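Long-range contact in ferric iron-binding protein HitA (Pseudomonas aeruginosa PAO1, PDB 6IWF), which binds ferric iron as a bacterial solute-binding protein and is implicated in the internalization of gallium: residues V3-I17 against I29-L41. Residues are numbered along the deposited sequence; the frame is centred on the assembly and turned at random.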
loop_
_atom_site.group_PDB
_atom_site.type_symbol
_atom_site.label_atom_id
_atom_site.label_comp_id
_atom_site.label_asym_id
_atom_site.label_seq_id
_atom_site.Cartn_x
_atom_site.Cartn_y
_atom_site.Cartn_z
ATOM N N VAL A 3 -27.304 -3.773 14.541
ATOM C CA VAL A 3 -26.695 -3.566 13.233
ATOM C C VAL A 3 -25.396 -4.357 13.134
ATOM O O VAL A 3 -24.605 -4.425 14.088
ATOM C CB VAL A 3 -26.449 -2.067 12.978
ATOM C CG1 VAL A 3 -25.619 -1.856 11.713
ATOM C CG2 VAL A 3 -27.762 -1.331 12.845
ATOM N N THR A 4 -25.177 -4.973 11.974
ATOM C CA THR A 4 -23.899 -5.579 11.628
ATOM C C THR A 4 -23.371 -4.882 10.378
ATOM O O THR A 4 -24.023 -4.912 9.329
ATOM C CB THR A 4 -24.059 -7.083 11.393
ATOM O OG1 THR A 4 -24.405 -7.721 12.629
ATOM C CG2 THR A 4 -22.764 -7.694 10.848
ATOM N N LEU A 5 -22.227 -4.208 10.507
ATOM C CA LEU A 5 -21.543 -3.644 9.346
ATOM C C LEU A 5 -20.775 -4.743 8.623
ATOM O O LEU A 5 -20.230 -5.654 9.253
ATOM C CB LEU A 5 -20.572 -2.539 9.765
ATOM C CG LEU A 5 -21.119 -1.192 10.236
ATOM C CD1 LEU A 5 -19.984 -0.212 10.557
ATOM C CD2 LEU A 5 -22.062 -0.596 9.201
ATOM N N THR A 6 -20.734 -4.656 7.297
ATOM C CA THR A 6 -19.920 -5.548 6.480
ATOM C C THR A 6 -18.707 -4.764 5.994
ATOM O O THR A 6 -18.864 -3.714 5.364
ATOM C CB THR A 6 -20.713 -6.103 5.297
ATOM O OG1 THR A 6 -21.865 -6.819 5.774
ATOM C CG2 THR A 6 -19.843 -7.048 4.479
ATOM N N LEU A 7 -17.512 -5.249 6.335
ATOM C CA LEU A 7 -16.251 -4.652 5.922
ATOM C C LEU A 7 -15.643 -5.521 4.833
ATOM O O LEU A 7 -15.346 -6.694 5.074
ATOM C CB LEU A 7 -15.280 -4.530 7.098
ATOM C CG LEU A 7 -13.851 -4.092 6.749
ATOM C CD1 LEU A 7 -13.891 -2.664 6.192
ATOM C CD2 LEU A 7 -12.913 -4.188 7.964
ATOM N N TYR A 8 -15.459 -4.949 3.648
ATOM C CA TYR A 8 -14.671 -5.578 2.592
ATOM C C TYR A 8 -13.219 -5.187 2.828
ATOM O O TYR A 8 -12.858 -4.017 2.658
ATOM C CB TYR A 8 -15.142 -5.125 1.208
ATOM C CG TYR A 8 -16.342 -5.884 0.669
ATOM C CD1 TYR A 8 -17.222 -6.540 1.526
ATOM C CD2 TYR A 8 -16.594 -5.940 -0.696
ATOM C CE1 TYR A 8 -18.317 -7.226 1.035
ATOM C CE2 TYR A 8 -17.695 -6.631 -1.195
ATOM C CZ TYR A 8 -18.550 -7.263 -0.321
ATOM O OH TYR A 8 -19.643 -7.948 -0.799
ATOM N N ASN A 9 -12.379 -6.157 3.225
ATOM C CA ASN A 9 -11.021 -5.860 3.677
ATOM C C ASN A 9 -9.999 -6.378 2.673
ATOM O O ASN A 9 -9.709 -7.582 2.628
ATOM C CB ASN A 9 -10.729 -6.448 5.059
ATOM C CG ASN A 9 -9.300 -6.185 5.482
ATOM O OD1 ASN A 9 -8.740 -5.146 5.142
ATOM N ND2 ASN A 9 -8.682 -7.141 6.188
ATOM N N GLY A 10 -9.436 -5.447 1.900
ATOM C CA GLY A 10 -8.281 -5.684 1.055
ATOM C C GLY A 10 -6.947 -5.474 1.732
ATOM O O GLY A 10 -5.913 -5.843 1.166
ATOM N N GLN A 11 -6.934 -4.877 2.923
ATOM C CA GLN A 11 -5.713 -4.786 3.709
ATOM C C GLN A 11 -5.407 -6.143 4.340
ATOM O O GLN A 11 -6.162 -7.103 4.204
ATOM C CB GLN A 11 -5.828 -3.717 4.794
ATOM C CG GLN A 11 -4.986 -2.477 4.560
ATOM C CD GLN A 11 -3.499 -2.713 4.782
ATOM O OE1 GLN A 11 -3.019 -3.848 4.754
ATOM N NE2 GLN A 11 -2.767 -1.639 4.996
ATOM N N HIS A 12 -4.286 -6.215 5.046
ATOM C CA HIS A 12 -3.857 -7.477 5.640
ATOM C C HIS A 12 -4.910 -8.001 6.613
ATOM O O HIS A 12 -5.628 -7.236 7.262
ATOM C CB HIS A 12 -2.509 -7.281 6.334
ATOM C CG HIS A 12 -1.353 -7.248 5.382
ATOM N ND1 HIS A 12 -1.401 -7.838 4.137
ATOM C CD2 HIS A 12 -0.120 -6.696 5.488
ATOM C CE1 HIS A 12 -0.246 -7.656 3.518
ATOM N NE2 HIS A 12 0.546 -6.962 4.314
ATOM N N ALA A 13 -5.009 -9.334 6.688
ATOM C CA ALA A 13 -6.088 -9.977 7.442
ATOM C C ALA A 13 -6.107 -9.527 8.899
ATOM O O ALA A 13 -7.159 -9.142 9.426
ATOM C CB ALA A 13 -5.944 -11.494 7.351
ATOM N N ALA A 14 -4.948 -9.553 9.561
ATOM C CA ALA A 14 -4.886 -9.204 10.978
ATOM C C ALA A 14 -5.180 -7.732 11.221
ATOM O O ALA A 14 -5.653 -7.370 12.302
ATOM C CB ALA A 14 -3.513 -9.558 11.554
ATOM N N THR A 15 -4.888 -6.866 10.251
ATOM C CA THR A 15 -5.208 -5.449 10.407
ATOM C C THR A 15 -6.716 -5.221 10.355
ATOM O O THR A 15 -7.266 -4.443 11.147
ATOM C CB THR A 15 -4.495 -4.644 9.316
ATOM O OG1 THR A 15 -3.090 -4.954 9.330
ATOM C CG2 THR A 15 -4.690 -3.148 9.517
ATOM N N GLY A 16 -7.401 -5.880 9.416
ATOM C CA GLY A 16 -8.849 -5.768 9.366
ATOM C C GLY A 16 -9.498 -6.326 10.619
ATOM O O GLY A 16 -10.443 -5.744 11.155
ATOM N N ILE A 17 -8.970 -7.441 11.122
ATOM C CA ILE A 17 -9.511 -8.028 12.344
ATOM C C ILE A 17 -9.327 -7.076 13.519
ATOM O O ILE A 17 -10.247 -6.878 14.328
ATOM C CB ILE A 17 -8.853 -9.395 12.605
ATOM C CG1 ILE A 17 -9.380 -10.425 11.603
ATOM C CG2 ILE A 17 -9.123 -9.853 14.030
ATOM C CD1 ILE A 17 -8.441 -11.598 11.388
ATOM N N ILE A 29 -21.358 -2.294 17.844
ATOM C CA ILE A 29 -21.749 -2.622 16.476
ATOM C C ILE A 29 -20.893 -3.787 15.992
ATOM O O ILE A 29 -19.660 -3.715 16.013
ATOM C CB ILE A 29 -21.603 -1.404 15.551
ATOM C CG1 ILE A 29 -22.512 -0.266 16.013
ATOM C CG2 ILE A 29 -21.966 -1.776 14.126
ATOM C CD1 ILE A 29 -22.313 1.030 15.245
ATOM N N GLN A 30 -21.545 -4.867 15.568
ATOM C CA GLN A 30 -20.816 -6.019 15.061
ATOM C C GLN A 30 -20.254 -5.701 13.682
ATOM O O GLN A 30 -20.895 -5.014 12.883
ATOM C CB GLN A 30 -21.725 -7.245 14.979
ATOM C CG GLN A 30 -22.699 -7.390 16.134
ATOM C CD GLN A 30 -22.080 -8.091 17.324
ATOM O OE1 GLN A 30 -20.886 -8.397 17.328
ATOM N NE2 GLN A 30 -22.891 -8.356 18.343
ATOM N N VAL A 31 -19.058 -6.205 13.403
ATOM C CA VAL A 31 -18.396 -5.997 12.118
ATOM C C VAL A 31 -18.084 -7.364 11.524
ATOM O O VAL A 31 -17.268 -8.114 12.074
ATOM C CB VAL A 31 -17.117 -5.162 12.250
ATOM C CG1 VAL A 31 -16.432 -5.055 10.898
ATOM C CG2 VAL A 31 -17.425 -3.782 12.812
ATOM N N LYS A 32 -18.721 -7.679 10.397
ATOM C CA LYS A 32 -18.438 -8.880 9.622
ATOM C C LYS A 32 -17.422 -8.523 8.540
ATOM O O LYS A 32 -17.514 -7.450 7.942
ATOM C CB LYS A 32 -19.731 -9.404 8.994
ATOM C CG LYS A 32 -19.599 -10.671 8.185
ATOM C CD LYS A 32 -20.882 -10.933 7.398
ATOM C CE LYS A 32 -20.871 -12.322 6.767
ATOM N NZ LYS A 32 -19.531 -12.664 6.200
ATOM N N ILE A 33 -16.447 -9.407 8.300
ATOM C CA ILE A 33 -15.332 -9.104 7.393
ATOM C C ILE A 33 -15.349 -10.058 6.206
ATOM O O ILE A 33 -15.260 -11.282 6.376
ATOM C CB ILE A 33 -13.966 -9.163 8.094
ATOM C CG1 ILE A 33 -13.921 -8.187 9.267
ATOM C CG2 ILE A 33 -12.835 -8.854 7.083
ATOM C CD1 ILE A 33 -12.575 -8.126 9.952
ATOM N N ARG A 34 -15.421 -9.489 5.004
ATOM C CA ARG A 34 -15.227 -10.219 3.756
ATOM C C ARG A 34 -13.795 -9.957 3.300
ATOM O O ARG A 34 -13.444 -8.829 2.941
ATOM C CB ARG A 34 -16.245 -9.774 2.709
ATOM C CG ARG A 34 -16.483 -10.783 1.589
ATOM C CD ARG A 34 -15.521 -10.571 0.440
ATOM N NE ARG A 34 -15.954 -11.262 -0.774
ATOM C CZ ARG A 34 -15.582 -12.497 -1.099
ATOM N NH1 ARG A 34 -16.021 -13.052 -2.224
ATOM N NH2 ARG A 34 -14.774 -13.179 -0.297
ATOM N N LYS A 35 -12.956 -10.987 3.351
ATOM C CA LYS A 35 -11.549 -10.843 3.020
ATOM C C LYS A 35 -11.328 -11.089 1.536
ATOM O O LYS A 35 -11.899 -12.017 0.958
ATOM C CB LYS A 35 -10.707 -11.820 3.843
ATOM C CG LYS A 35 -9.228 -11.663 3.622
ATOM C CD LYS A 35 -8.694 -10.393 4.276
ATOM C CE LYS A 35 -7.248 -10.149 3.893
ATOM N NZ LYS A 35 -7.115 -9.378 2.619
ATOM N N GLY A 36 -10.508 -10.246 0.919
ATOM C CA GLY A 36 -10.179 -10.436 -0.483
ATOM C C GLY A 36 -9.029 -9.538 -0.874
ATOM O O GLY A 36 -8.522 -8.750 -0.071
ATOM N N GLY A 37 -8.595 -9.681 -2.124
ATOM C CA GLY A 37 -7.655 -8.728 -2.674
ATOM C C GLY A 37 -8.366 -7.456 -3.101
ATOM O O GLY A 37 -9.550 -7.469 -3.434
ATOM N N ASP A 38 -7.620 -6.347 -3.065
ATOM C CA ASP A 38 -8.100 -5.033 -3.498
ATOM C C ASP A 38 -8.942 -5.103 -4.768
ATOM O O ASP A 38 -10.120 -4.729 -4.780
ATOM C CB ASP A 38 -6.904 -4.106 -3.747
ATOM C CG ASP A 38 -6.354 -3.468 -2.477
ATOM O OD1 ASP A 38 -6.849 -3.777 -1.361
ATOM O OD2 ASP A 38 -5.400 -2.662 -2.613
ATOM N N GLY A 39 -8.335 -5.582 -5.857
ATOM C CA GLY A 39 -9.031 -5.595 -7.135
ATOM C C GLY A 39 -10.206 -6.555 -7.162
ATOM O O GLY A 39 -11.255 -6.249 -7.740
ATOM N N GLN A 40 -10.048 -7.729 -6.542
ATOM C CA GLN A 40 -11.154 -8.673 -6.456
ATOM C C GLN A 40 -12.333 -8.048 -5.722
ATOM O O GLN A 40 -13.486 -8.168 -6.155
ATOM C CB GLN A 40 -10.682 -9.956 -5.762
ATOM C CG GLN A 40 -11.776 -10.849 -5.211
ATOM C CD GLN A 40 -11.301 -11.707 -4.034
ATOM O OE1 GLN A 40 -10.102 -11.974 -3.873
ATOM N NE2 GLN A 40 -12.247 -12.133 -3.199
ATOM N N LEU A 41 -12.054 -7.331 -4.630
ATOM C CA LEU A 41 -13.136 -6.707 -3.873
ATOM C C LEU A 41 -13.763 -5.556 -4.650
ATOM O O LEU A 41 -14.991 -5.414 -4.667
ATOM C CB LEU A 41 -12.624 -6.232 -2.518
ATOM C CG LEU A 41 -12.236 -7.370 -1.571
ATOM C CD1 LEU A 41 -11.487 -6.788 -0.382
ATOM C CD2 LEU A 41 -13.477 -8.116 -1.126
HETATM O O HOH W 1 -5.003 -6.403 -1.594
#
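Leu7 and Lys32 meet in the middle of a parallel strand pair, 4-9 beside 30-35. Leu7 N donates to Lys32 O at 2.7 Å, almost straight at 176°, and Leu7 O accepts from Arg34 N. On the side of Leu5, Leu7, Val31 and Ile33, Leu7 CB meets Val31 CG1 at 4.0 Å. Just before the strand, Ile29 packs on Leu5. Helix 13-27 lies over this side, where Ile33 CD1 touches Gly16 O at 3.4 Å. Packing is tight where the strands end. Leu41 CD1 presses on Gly10 N at 3.3 Å, while its CD2 meets the Tyr8 ring obliquely. Arg34 CD lies over one face of that ring, and Tyr8 OH hydrogen-bonds to Glu48. Lys35 bends at chi2 (73°) and chi4 (87°), which curls NZ back to hydrogen-bond Gln11 O at 2.9 Å and Asn9 O. Gly36 N and Lys35 NZ grip Asn9 O from opposite faces of its carbonyl plane. Asn9 ND2 hydrogen-bonds to His12 O at 3.2 Å, fastening the turn before the helix. The other end is looser: the bond from Gln30 N to Val3 O is weak at 3.4 Å. On the side of Thr4 and Thr6, Gln30 and Lys32 run out into solvent. The strands and helix 13-27 form a right-handed beta-alpha-beta crossover, as in periplasmic binding proteins. At the strands' C-terminal ends, His12, N-cap of helix 13-27, is a ligand of ferric iron, absent from this model.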